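Local structure of histone-lysine N-methyltransferase, H3 lysine-9 specific SUVH6 (Arabidopsis thaliana, 6A5K) at residues K9-L14 / S456-L461; C380-E385 / Y401-G406; C493-Y498 / V521-L526. The protein methylates lysine 9 of histone H3 from S-adenosylmethionine, and probably binds methylated DNA through its SRA domain. The protein carries 1 engineered substitution. One frame throughout, in Å; residues are numbered along the deposited sequence.

Contact 1: K9-L14 / S456-L461. With ZN (zinc ion), chain E.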
loop_
_atom_site.group_PDB
_atom_site.type_symbol
_atom_site.label_atom_id
_atom_site.label_comp_id
_atom_site.label_asym_id
_atom_site.label_seq_id
_atom_site.Cartn_x
_atom_site.Cartn_y
_atom_site.Cartn_z
ATOM N N LYS A 9 0.345 -13.751 -7.035
ATOM C CA LYS A 9 1.501 -13.614 -7.929
ATOM C C LYS A 9 1.696 -12.160 -8.375
ATOM O O LYS A 9 2.813 -11.635 -8.354
ATOM C CB LYS A 9 1.352 -14.514 -9.159
ATOM C CG LYS A 9 1.464 -16.001 -8.886
ATOM C CD LYS A 9 1.318 -16.808 -10.175
ATOM C CE LYS A 9 1.120 -18.293 -9.890
ATOM N NZ LYS A 9 2.332 -19.110 -10.201
ATOM N N VAL A 10 0.606 -11.512 -8.775
ATOM C CA VAL A 10 0.667 -10.117 -9.199
ATOM C C VAL A 10 1.138 -9.209 -8.055
ATOM O O VAL A 10 2.080 -8.406 -8.214
ATOM C CB VAL A 10 -0.702 -9.640 -9.715
ATOM C CG1 VAL A 10 -0.729 -8.114 -9.878
ATOM C CG2 VAL A 10 -1.041 -10.337 -11.040
ATOM N N LYS A 11 0.507 -9.357 -6.889
ATOM C CA LYS A 11 0.854 -8.485 -5.768
ATOM C C LYS A 11 2.303 -8.691 -5.323
ATOM O O LYS A 11 3.022 -7.726 -5.070
ATOM C CB LYS A 11 -0.111 -8.699 -4.589
ATOM C CG LYS A 11 -1.534 -8.216 -4.891
ATOM C CD LYS A 11 -2.341 -7.949 -3.619
ATOM C CE LYS A 11 -2.651 -9.226 -2.858
ATOM N NZ LYS A 11 -3.643 -8.990 -1.763
ATOM N N GLU A 12 2.735 -9.943 -5.247
ATOM C CA GLU A 12 4.105 -10.238 -4.837
ATOM C C GLU A 12 5.130 -9.775 -5.871
ATOM O O GLU A 12 6.257 -9.415 -5.518
ATOM C CB GLU A 12 4.269 -11.730 -4.569
ATOM C CG GLU A 12 3.518 -12.190 -3.322
ATOM C CD GLU A 12 3.533 -13.693 -3.154
ATOM O OE1 GLU A 12 4.223 -14.369 -3.942
ATOM O OE2 GLU A 12 2.853 -14.198 -2.237
ATOM N N THR A 13 4.751 -9.785 -7.145
ATOM C CA THR A 13 5.666 -9.310 -8.185
ATOM C C THR A 13 5.864 -7.803 -8.048
ATOM O O THR A 13 6.995 -7.304 -8.134
ATOM C CB THR A 13 5.150 -9.666 -9.601
ATOM O OG1 THR A 13 5.040 -11.091 -9.717
ATOM C CG2 THR A 13 6.106 -9.157 -10.680
ATOM N N LEU A 14 4.770 -7.078 -7.813
ATOM C CA LEU A 14 4.881 -5.633 -7.603
ATOM C C LEU A 14 5.649 -5.312 -6.317
ATOM O O LEU A 14 6.413 -4.342 -6.257
ATOM C CB LEU A 14 3.498 -4.976 -7.561
ATOM C CG LEU A 14 2.652 -5.042 -8.836
ATOM C CD1 LEU A 14 1.292 -4.362 -8.614
ATOM C CD2 LEU A 14 3.386 -4.409 -9.989
ATOM N N SER A 456 -6.236 -10.767 7.311
ATOM C CA SER A 456 -6.356 -11.324 5.968
ATOM C C SER A 456 -5.232 -12.317 5.670
ATOM O O SER A 456 -4.093 -12.151 6.130
ATOM C CB SER A 456 -6.352 -10.218 4.914
ATOM O OG SER A 456 -6.453 -10.774 3.609
ATOM N N CYS A 457 -5.561 -13.352 4.906
ATOM C CA CYS A 457 -4.565 -14.318 4.456
ATOM C C CYS A 457 -3.777 -13.763 3.274
ATOM O O CYS A 457 -2.754 -14.318 2.884
ATOM C CB CYS A 457 -5.231 -15.638 4.081
ATOM S SG CYS A 457 -6.109 -16.405 5.456
ATOM N N SER A 458 -4.264 -12.666 2.704
ATOM C CA SER A 458 -3.508 -11.926 1.700
ATOM C C SER A 458 -3.488 -10.445 2.071
ATOM O O SER A 458 -4.074 -9.617 1.378
ATOM C CB SER A 458 -4.101 -12.127 0.305
ATOM O OG SER A 458 -3.235 -11.583 -0.675
ATOM N N PRO A 459 -2.794 -10.108 3.170
ATOM C CA PRO A 459 -2.857 -8.779 3.784
ATOM C C PRO A 459 -2.133 -7.682 3.000
ATOM O O PRO A 459 -1.217 -7.985 2.239
ATOM C CB PRO A 459 -2.170 -9.003 5.129
ATOM C CG PRO A 459 -1.135 -10.049 4.829
ATOM C CD PRO A 459 -1.809 -10.980 3.841
ATOM N N ASN A 460 -2.529 -6.427 3.200
ATOM C CA ASN A 460 -1.811 -5.304 2.587
ATOM C C ASN A 460 -0.964 -4.545 3.613
ATOM O O ASN A 460 -0.257 -3.595 3.262
ATOM C CB ASN A 460 -2.780 -4.346 1.865
ATOM C CG ASN A 460 -3.982 -3.952 2.718
ATOM O OD1 ASN A 460 -3.959 -4.084 3.934
ATOM N ND2 ASN A 460 -5.033 -3.435 2.069
ATOM N N LEU A 461 -1.029 -4.976 4.873
ATOM C CA LEU A 461 -0.187 -4.407 5.929
ATOM C C LEU A 461 0.661 -5.479 6.592
ATOM O O LEU A 461 0.328 -6.657 6.550
ATOM C CB LEU A 461 -1.022 -3.718 7.019
ATOM C CG LEU A 461 -2.027 -2.603 6.713
ATOM C CD1 LEU A 461 -2.525 -1.974 8.025
ATOM C CD2 LEU A 461 -1.449 -1.545 5.788
HETATM ZN ZN ZN E . -8.471 -16.080 5.054
#

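Contact 2: C380-E385 / Y401-G406. With SAM (S-adenosylmethionine), chain F.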
loop_
_atom_site.group_PDB
_atom_site.type_symbol
_atom_site.label_atom_id
_atom_site.label_comp_id
_atom_site.label_asym_id
_atom_site.label_seq_id
_atom_site.Cartn_x
_atom_site.Cartn_y
_atom_site.Cartn_z
ATOM N N CYS A 380 -0.356 3.108 11.482
ATOM C CA CYS A 380 -0.660 3.431 12.870
ATOM C C CYS A 380 0.037 2.431 13.772
ATOM O O CYS A 380 0.586 1.441 13.298
ATOM C CB CYS A 380 -2.174 3.403 13.131
ATOM S SG CYS A 380 -2.905 1.752 12.971
ATOM N N GLU A 381 -0.002 2.701 15.072
ATOM C CA GLU A 381 0.502 1.782 16.089
ATOM C C GLU A 381 -0.627 0.893 16.593
ATOM O O GLU A 381 -1.792 1.271 16.513
ATOM C CB GLU A 381 1.118 2.568 17.258
ATOM C CG GLU A 381 1.771 1.713 18.341
ATOM C CD GLU A 381 2.620 2.528 19.308
ATOM O OE1 GLU A 381 2.654 3.769 19.180
ATOM O OE2 GLU A 381 3.255 1.926 20.198
ATOM N N TYR A 382 -0.289 -0.289 17.106
ATOM C CA TYR A 382 -1.251 -1.040 17.906
ATOM C C TYR A 382 -1.125 -0.574 19.348
ATOM O O TYR A 382 -0.200 -0.964 20.056
ATOM C CB TYR A 382 -1.028 -2.554 17.803
ATOM C CG TYR A 382 -2.222 -3.345 18.294
ATOM C CD1 TYR A 382 -2.397 -3.616 19.647
ATOM C CD2 TYR A 382 -3.177 -3.814 17.403
ATOM C CE1 TYR A 382 -3.498 -4.329 20.099
ATOM C CE2 TYR A 382 -4.279 -4.525 17.846
ATOM C CZ TYR A 382 -4.432 -4.780 19.195
ATOM O OH TYR A 382 -5.527 -5.488 19.634
ATOM N N VAL A 383 -2.048 0.280 19.775
ATOM C CA VAL A 383 -1.971 0.855 21.114
ATOM C C VAL A 383 -2.965 0.189 22.057
ATOM O O VAL A 383 -4.111 -0.069 21.683
ATOM C CB VAL A 383 -2.218 2.382 21.078
ATOM C CG1 VAL A 383 -2.324 2.954 22.490
ATOM C CG2 VAL A 383 -1.108 3.078 20.305
ATOM N N GLY A 384 -2.512 -0.088 23.279
ATOM C CA GLY A 384 -3.347 -0.669 24.313
ATOM C C GLY A 384 -2.551 -0.756 25.604
ATOM O O GLY A 384 -1.560 -0.045 25.769
ATOM N N GLU A 385 -2.969 -1.627 26.516
ATOM C CA GLU A 385 -2.228 -1.832 27.760
ATOM C C GLU A 385 -1.204 -2.945 27.577
ATOM O O GLU A 385 -1.562 -4.043 27.153
ATOM C CB GLU A 385 -3.161 -2.189 28.922
ATOM C CG GLU A 385 -4.508 -1.489 28.933
ATOM C CD GLU A 385 -5.384 -1.946 30.099
ATOM O OE1 GLU A 385 -4.856 -2.094 31.225
ATOM O OE2 GLU A 385 -6.596 -2.169 29.889
ATOM N N TYR A 401 -8.998 -8.704 21.201
ATOM C CA TYR A 401 -8.221 -7.479 21.046
ATOM C C TYR A 401 -6.831 -7.586 21.654
ATOM O O TYR A 401 -6.323 -6.638 22.249
ATOM C CB TYR A 401 -8.989 -6.299 21.652
ATOM C CG TYR A 401 -10.320 -6.088 20.976
ATOM C CD1 TYR A 401 -10.395 -5.502 19.715
ATOM C CD2 TYR A 401 -11.501 -6.513 21.571
ATOM C CE1 TYR A 401 -11.610 -5.322 19.081
ATOM C CE2 TYR A 401 -12.720 -6.340 20.940
ATOM C CZ TYR A 401 -12.766 -5.743 19.696
ATOM O OH TYR A 401 -13.977 -5.568 19.064
ATOM N N LEU A 402 -6.216 -8.751 21.492
ATOM C CA LEU A 402 -4.862 -8.973 21.975
ATOM C C LEU A 402 -3.872 -9.035 20.809
ATOM O O LEU A 402 -4.118 -9.724 19.819
ATOM C CB LEU A 402 -4.783 -10.269 22.785
ATOM C CG LEU A 402 -5.687 -10.404 24.006
ATOM C CD1 LEU A 402 -5.492 -11.775 24.641
ATOM C CD2 LEU A 402 -5.406 -9.282 25.009
ATOM N N PHE A 403 -2.773 -8.301 20.918
ATOM C CA PHE A 403 -1.658 -8.466 19.992
ATOM C C PHE A 403 -0.509 -9.138 20.727
ATOM O O PHE A 403 0.116 -8.536 21.600
ATOM C CB PHE A 403 -1.195 -7.131 19.401
ATOM C CG PHE A 403 -0.235 -7.285 18.246
ATOM C CD1 PHE A 403 1.115 -7.502 18.469
ATOM C CD2 PHE A 403 -0.692 -7.226 16.934
ATOM C CE1 PHE A 403 2.000 -7.650 17.408
ATOM C CE2 PHE A 403 0.184 -7.369 15.871
ATOM C CZ PHE A 403 1.534 -7.578 16.112
ATOM N N ASP A 404 -0.241 -10.387 20.364
ATOM C CA ASP A 404 0.851 -11.152 20.954
ATOM C C ASP A 404 2.166 -10.678 20.333
ATOM O O ASP A 404 2.402 -10.888 19.147
ATOM C CB ASP A 404 0.620 -12.652 20.713
ATOM C CG ASP A 404 1.606 -13.540 21.455
ATOM O OD1 ASP A 404 2.797 -13.194 21.561
ATOM O OD2 ASP A 404 1.176 -14.609 21.926
ATOM N N ILE A 405 3.014 -10.031 21.128
ATOM C CA ILE A 405 4.259 -9.457 20.610
ATOM C C ILE A 405 5.281 -10.550 20.272
ATOM O O ILE A 405 5.423 -11.525 21.009
ATOM C CB ILE A 405 4.885 -8.464 21.623
ATOM C CG1 ILE A 405 3.924 -7.295 21.894
ATOM C CG2 ILE A 405 6.237 -7.959 21.140
ATOM C CD1 ILE A 405 4.437 -6.310 22.933
ATOM N N GLY A 406 5.968 -10.396 19.143
ATOM C CA GLY A 406 7.100 -11.250 18.810
ATOM C C GLY A 406 6.884 -12.246 17.685
ATOM O O GLY A 406 5.747 -12.625 17.387
HETATM N N SAM F . -13.851 -6.794 13.446
HETATM C CA SAM F . -13.472 -6.329 14.793
HETATM C C SAM F . -14.530 -5.441 15.451
HETATM O O SAM F . -14.292 -4.869 16.525
HETATM O OXT SAM F . -15.633 -5.268 14.926
HETATM C CB SAM F . -12.134 -5.592 14.748
HETATM C CG SAM F . -10.967 -6.568 14.685
HETATM S SD SAM F . -10.892 -7.452 16.260
HETATM C CE SAM F . -9.203 -7.066 16.702
HETATM C "C5'" SAM F . -10.651 -9.180 15.818
HETATM C "C4'" SAM F . -11.981 -9.859 15.561
HETATM O "O4'" SAM F . -12.488 -9.459 14.294
HETATM C "C3'" SAM F . -11.826 -11.367 15.512
HETATM O "O3'" SAM F . -11.984 -11.937 16.790
HETATM C "C2'" SAM F . -12.951 -11.750 14.585
HETATM O "O2'" SAM F . -14.149 -11.741 15.328
HETATM C "C1'" SAM F . -13.015 -10.584 13.623
HETATM N N9 SAM F . -12.187 -10.872 12.432
HETATM C C8 SAM F . -11.056 -10.216 12.025
HETATM N N7 SAM F . -10.600 -10.798 10.884
HETATM C C5 SAM F . -11.420 -11.829 10.570
HETATM C C6 SAM F . -11.430 -12.752 9.530
HETATM N N6 SAM F . -10.491 -12.730 8.581
HETATM N N1 SAM F . -12.413 -13.716 9.491
HETATM C C2 SAM F . -13.395 -13.753 10.462
HETATM N N3 SAM F . -13.389 -12.828 11.489
HETATM C C4 SAM F . -12.425 -11.880 11.539
#

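Contact 3: C493-Y498 / V521-L526. With ZN (zinc ion), chain E; SAM (S-adenosylmethionine), chain F.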
loop_
_atom_site.group_PDB
_atom_site.type_symbol
_atom_site.label_atom_id
_atom_site.label_comp_id
_atom_site.label_asym_id
_atom_site.label_seq_id
_atom_site.Cartn_x
_atom_site.Cartn_y
_atom_site.Cartn_z
ATOM N N CYS A 493 -5.594 -4.693 6.309
ATOM C CA CYS A 493 -5.505 -5.942 7.066
ATOM C C CYS A 493 -4.061 -6.397 7.207
ATOM O O CYS A 493 -3.227 -6.084 6.365
ATOM C CB CYS A 493 -6.297 -7.062 6.390
ATOM S SG CYS A 493 -8.065 -6.732 6.151
ATOM N N TYR A 494 -3.789 -7.168 8.258
ATOM C CA TYR A 494 -2.507 -7.850 8.412
ATOM C C TYR A 494 -2.760 -9.286 8.850
ATOM O O TYR A 494 -3.897 -9.673 9.143
ATOM C CB TYR A 494 -1.596 -7.134 9.423
ATOM C CG TYR A 494 -2.140 -7.144 10.831
ATOM C CD1 TYR A 494 -3.082 -6.205 11.230
ATOM C CD2 TYR A 494 -1.719 -8.090 11.760
ATOM C CE1 TYR A 494 -3.597 -6.203 12.505
ATOM C CE2 TYR A 494 -2.239 -8.095 13.059
ATOM C CZ TYR A 494 -3.175 -7.143 13.417
ATOM O OH TYR A 494 -3.707 -7.116 14.689
ATOM N N ASP A 495 -1.692 -10.071 8.903
ATOM C CA ASP A 495 -1.772 -11.479 9.285
ATOM C C ASP A 495 -1.784 -11.646 10.814
ATOM O O ASP A 495 -0.777 -11.409 11.479
ATOM C CB ASP A 495 -0.591 -12.237 8.666
ATOM C CG ASP A 495 -0.545 -13.698 9.068
ATOM O OD1 ASP A 495 -1.600 -14.275 9.404
ATOM O OD2 ASP A 495 0.567 -14.268 9.056
ATOM N N TYR A 496 -2.924 -12.065 11.361
ATOM C CA TYR A 496 -3.073 -12.256 12.816
ATOM C C TYR A 496 -2.136 -13.323 13.366
ATOM O O TYR A 496 -1.782 -13.305 14.552
ATOM C CB TYR A 496 -4.508 -12.643 13.176
ATOM C CG TYR A 496 -5.468 -11.489 13.334
ATOM C CD1 TYR A 496 -5.166 -10.222 12.844
ATOM C CD2 TYR A 496 -6.689 -11.676 13.976
ATOM C CE1 TYR A 496 -6.066 -9.164 12.991
ATOM C CE2 TYR A 496 -7.589 -10.632 14.129
ATOM C CZ TYR A 496 -7.277 -9.383 13.636
ATOM O OH TYR A 496 -8.188 -8.361 13.798
ATOM N N ASN A 497 -1.786 -14.279 12.510
ATOM C CA ASN A 497 -0.748 -15.261 12.822
ATOM C C ASN A 497 -1.104 -16.206 13.976
ATOM O O ASN A 497 -0.215 -16.764 14.617
ATOM C CB ASN A 497 0.572 -14.524 13.126
ATOM C CG ASN A 497 1.795 -15.415 12.987
ATOM O OD1 ASN A 497 1.864 -16.258 12.093
ATOM N ND2 ASN A 497 2.766 -15.234 13.885
ATOM N N TYR A 498 -2.398 -16.392 14.238
ATOM C CA TYR A 498 -2.830 -17.340 15.262
ATOM C C TYR A 498 -2.471 -18.759 14.849
ATOM O O TYR A 498 -2.672 -19.139 13.701
ATOM C CB TYR A 498 -4.344 -17.281 15.505
ATOM C CG TYR A 498 -4.919 -15.988 16.053
ATOM C CD1 TYR A 498 -4.188 -15.162 16.895
ATOM C CD2 TYR A 498 -6.223 -15.620 15.749
ATOM C CE1 TYR A 498 -4.737 -13.985 17.399
ATOM C CE2 TYR A 498 -6.777 -14.456 16.248
ATOM C CZ TYR A 498 -6.032 -13.642 17.073
ATOM O OH TYR A 498 -6.597 -12.481 17.560
ATOM N N VAL A 521 -6.415 -17.495 -1.659
ATOM C CA VAL A 521 -5.469 -18.388 -0.991
ATOM C C VAL A 521 -5.749 -18.498 0.517
ATOM O O VAL A 521 -4.864 -18.834 1.307
ATOM C CB VAL A 521 -4.022 -17.919 -1.199
ATOM C CG1 VAL A 521 -3.732 -17.780 -2.680
ATOM C CG2 VAL A 521 -3.787 -16.584 -0.476
ATOM N N CYS A 522 -6.989 -18.234 0.906
ATOM C CA CYS A 522 -7.386 -18.261 2.314
ATOM C C CYS A 522 -7.051 -19.589 3.008
ATOM O O CYS A 522 -7.263 -20.669 2.454
ATOM C CB CYS A 522 -8.884 -17.978 2.432
ATOM S SG CYS A 522 -9.518 -17.902 4.117
ATOM N N ARG A 523 -6.531 -19.499 4.227
ATOM C CA ARG A 523 -6.177 -20.682 5.000
ATOM C C ARG A 523 -7.375 -21.186 5.818
ATOM O O ARG A 523 -7.252 -22.112 6.625
ATOM C CB ARG A 523 -4.962 -20.364 5.871
ATOM C CG ARG A 523 -3.812 -19.816 5.005
ATOM C CD ARG A 523 -2.463 -19.724 5.710
ATOM N NE ARG A 523 -2.355 -18.542 6.556
ATOM C CZ ARG A 523 -2.107 -17.312 6.111
ATOM N NH1 ARG A 523 -1.951 -17.078 4.813
ATOM N NH2 ARG A 523 -2.027 -16.309 6.971
ATOM N N ARG A 524 -8.522 -20.548 5.587
ATOM C CA ARG A 524 -9.860 -21.058 5.934
ATOM C C ARG A 524 -10.245 -20.936 7.411
ATOM O O ARG A 524 -11.425 -20.788 7.728
ATOM C CB ARG A 524 -10.014 -22.520 5.492
ATOM C CG ARG A 524 -9.883 -22.747 3.991
ATOM C CD ARG A 524 -10.681 -21.734 3.171
ATOM N NE ARG A 524 -12.122 -21.788 3.429
ATOM C CZ ARG A 524 -12.939 -22.703 2.917
ATOM N NH1 ARG A 524 -12.465 -23.656 2.126
ATOM N NH2 ARG A 524 -14.233 -22.673 3.202
ATOM N N ARG A 525 -9.268 -21.002 8.312
ATOM C CA ARG A 525 -9.556 -20.845 9.735
ATOM C C ARG A 525 -8.797 -19.662 10.318
ATOM O O ARG A 525 -7.615 -19.470 10.024
ATOM C CB ARG A 525 -9.210 -22.125 10.505
ATOM C CG ARG A 525 -10.323 -23.166 10.488
ATOM C CD ARG A 525 -9.968 -24.411 11.279
ATOM N NE ARG A 525 -9.798 -24.139 12.702
ATOM C CZ ARG A 525 -9.372 -25.033 13.590
ATOM N NH1 ARG A 525 -9.078 -26.266 13.204
ATOM N NH2 ARG A 525 -9.241 -24.693 14.865
ATOM N N LEU A 526 -9.483 -18.866 11.131
ATOM C CA LEU A 526 -8.837 -17.779 11.856
ATOM C C LEU A 526 -8.067 -18.372 13.038
ATOM O O LEU A 526 -6.951 -17.949 13.348
ATOM C CB LEU A 526 -9.866 -16.750 12.329
ATOM C CG LEU A 526 -9.349 -15.414 12.871
ATOM C CD1 LEU A 526 -8.574 -14.645 11.809
ATOM C CD2 LEU A 526 -10.497 -14.567 13.409
HETATM ZN ZN ZN E . -8.471 -16.080 5.054
HETATM N N SAM F . -13.851 -6.794 13.446
HETATM C CA SAM F . -13.472 -6.329 14.793
HETATM C C SAM F . -14.530 -5.441 15.451
HETATM O O SAM F . -14.292 -4.869 16.525
HETATM O OXT SAM F . -15.633 -5.268 14.926
HETATM C CB SAM F . -12.134 -5.592 14.748
HETATM C CG SAM F . -10.967 -6.568 14.685
HETATM S SD SAM F . -10.892 -7.452 16.260
HETATM C CE SAM F . -9.203 -7.066 16.702
HETATM C "C5'" SAM F . -10.651 -9.180 15.818
HETATM C "C4'" SAM F . -11.981 -9.859 15.561
HETATM O "O4'" SAM F . -12.488 -9.459 14.294
HETATM C "C3'" SAM F . -11.826 -11.367 15.512
HETATM O "O3'" SAM F . -11.984 -11.937 16.790
HETATM C "C2'" SAM F . -12.951 -11.750 14.585
HETATM O "O2'" SAM F . -14.149 -11.741 15.328
HETATM C "C1'" SAM F . -13.015 -10.584 13.623
HETATM N N9 SAM F . -12.187 -10.872 12.432
HETATM C C8 SAM F . -11.056 -10.216 12.025
HETATM N N7 SAM F . -10.600 -10.798 10.884
HETATM C C5 SAM F . -11.420 -11.829 10.570
HETATM C C6 SAM F . -11.430 -12.752 9.530
HETATM N N6 SAM F . -10.491 -12.730 8.581
HETATM N N1 SAM F . -12.413 -13.716 9.491
HETATM C C2 SAM F . -13.395 -13.753 10.462
HETATM N N3 SAM F . -13.389 -12.828 11.489
HETATM C C4 SAM F . -12.425 -11.880 11.539
HETATM O O HOH W 1 -1.609 -16.855 9.623
HETATM O O HOH W 2 -4.898 -16.262 12.344
#

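Contact 1: K9-L14 / S456-L461
Where Lys11 meets Ser458, no flat side chain takes part between the two segments; the one flat group touched is the peptide after Ser458, whose oxygen, Ser458 O, receives a weak hydrogen bond from Lys11 NZ at 3.2 Å. The firmer bond runs from the same ammonium to the hydroxyl, Lys11 NZ to Ser458 OG at 2.8 Å, so one lysine end holds side chain and backbone of a single serine. Ser458 OG stands beside its own carbonyl carbon (chi1 -171°), which puts both oxygens within range of one donor. The helix backbone stays well back, Lys11 CA lying 9.3 Å from Ser458 CA, and the bridging chain is bent at chi3 (-68°). Asn8 OD1 gives Ser458 OG a second partner. Behind the serine, Ser458 N bonds to Ser456 OG at 3.0 Å, an ST turn around Cys457, whose SG binds zinc together with Cys515, Cys517 and Cys522. With 88 Å² buried, this is a small polar link at the surface. Helix 5-29 packs through Val10 and Leu14 on helix 81-87, in the SRA region, while the serine's loop joins strands 454-455 and 461-467 of the SET domain, beside strand 491-494.

Contact 2: C380-E385 / Y401-G406
The striking feature here is that Phe403 CB, and not the Phe403 ring, lies over the face of Tyr382: Phe403 CB is 3.8 Å from the centroid of the Tyr382 ring and 16° off its normal, a CH-pi contact displaced toward the rim. The two rings meet obliquely, planes at 40° and centroids 5.5 Å apart. Phe403 CB is 3.7 Å from both Tyr382 CE1 and Tyr382 CD1. At the edge of the same tyrosine, Tyr382 OH gives a weak hydrogen bond to Tyr401 O at 3.0 Å, tying the phenol to the backbone of Tyr401. With CG anti to the backbone N (chi1 -164°), Tyr382 holds its ring across to the other segment. The Tyr401 ring instead reaches the cofactor: Tyr401 OH donates to the carboxylate oxygen SAM O at 2.7 Å, in the ring plane, and Tyr401 CD1 lies 3.6 Å from SAM CE, the methyl carbon on the sulfonium. Tyr382 thus touches, through a weak bond, the backbone of a residue of the S-adenosylmethionine pocket; the Tyr401 ring also meets Arg451 in a cation-pi contact. Strand 378-381 pairs with 477-482 at one border of a four-stranded sheet, and strand 402-406 pairs with 436-442 at the margin of a separate three-stranded one; Tyr382 and Phe403 meet between the two sheets, both touching strands 477-482 and 491-494.

Contact 3: C493-Y498 / V521-L526
Tyr496 and Leu526 meet across the contact and both touch the cofactor. Tyr496 CD2 lies 4.1 Å from Leu526 CD1, the two side chains crossing obliquely. The phenol oxygen, Tyr496 OH, approaches SAM C5' to 3.3 Å, with this carbon in the ring plane at the edge, and is equally near SAM CE, the methyl carbon; a hydrogen bond to Ile453 O anchors the hydroxyl. Both branches of Leu526 meet the adenine, Leu526 CD2 lying 3.8 Å from SAM C4, a placement that follows from CG standing anti to the backbone N (chi1 -169°). Replacing Tyr496 by an alanine is likely to leave Ile453 O without its phenol partner and to open a gap beside Leu526 CD1 and SAM C5'.

The next shell holds this pair in position. Tyr496 CB sits over the centre of the Tyr498 ring, while Leu526 O lies in that ring's plane at its edge, 3.4 Å from Tyr498 CD2. One water accepts from Tyr498 N and donates to Leu526 O at 2.8 Å, joining the backbones. Farther out, Asp495 OD1 forms a salt bridge with Arg523 NH2 at 3.2 Å; the oxygen lies in the guanidinium plane, but the two planar groups stand 79° apart, and a second water spans the same atoms. Asn497 N meets Asp495 OD1 from above the carboxylate plane, an Asx turn. Cys522 SG binds zinc at 2.3 Å with Cys457, Cys515 and Cys517, a post-SET zinc site as in SUV39-family enzymes. Thus the C-terminal loop is joined to the segment that continues from strand 491-494, with Asp495, Arg523 and Leu526 all touching His455 on strand 454-455.

Overall arrangement
Contact 2 is nested within the loop closed by contact 1, and contact 3 follows both along the chain. Contacts 1 and 3, centres about 13 Å apart, share one zinc ion, bound by Cys457 and Cys522; a probable hydrogen bond, Leu461 N to Cys493 O at 2.9 Å, joins them. Contacts 2 and 3, about 17 Å between centres, both reach S-adenosylmethionine and touch where Phe403 CD2 lies 3.8 Å from Tyr494 OH. Contacts 1 and 2, centres about 22 Å and nearest atoms about 6 Å apart, do not touch. Strand 491-494, bonded to the zinc-bound loop at Cys493 and carrying Tyr494 to Tyr382, links all three, while contact 1 ties the N-terminal helix to this catalytic domain.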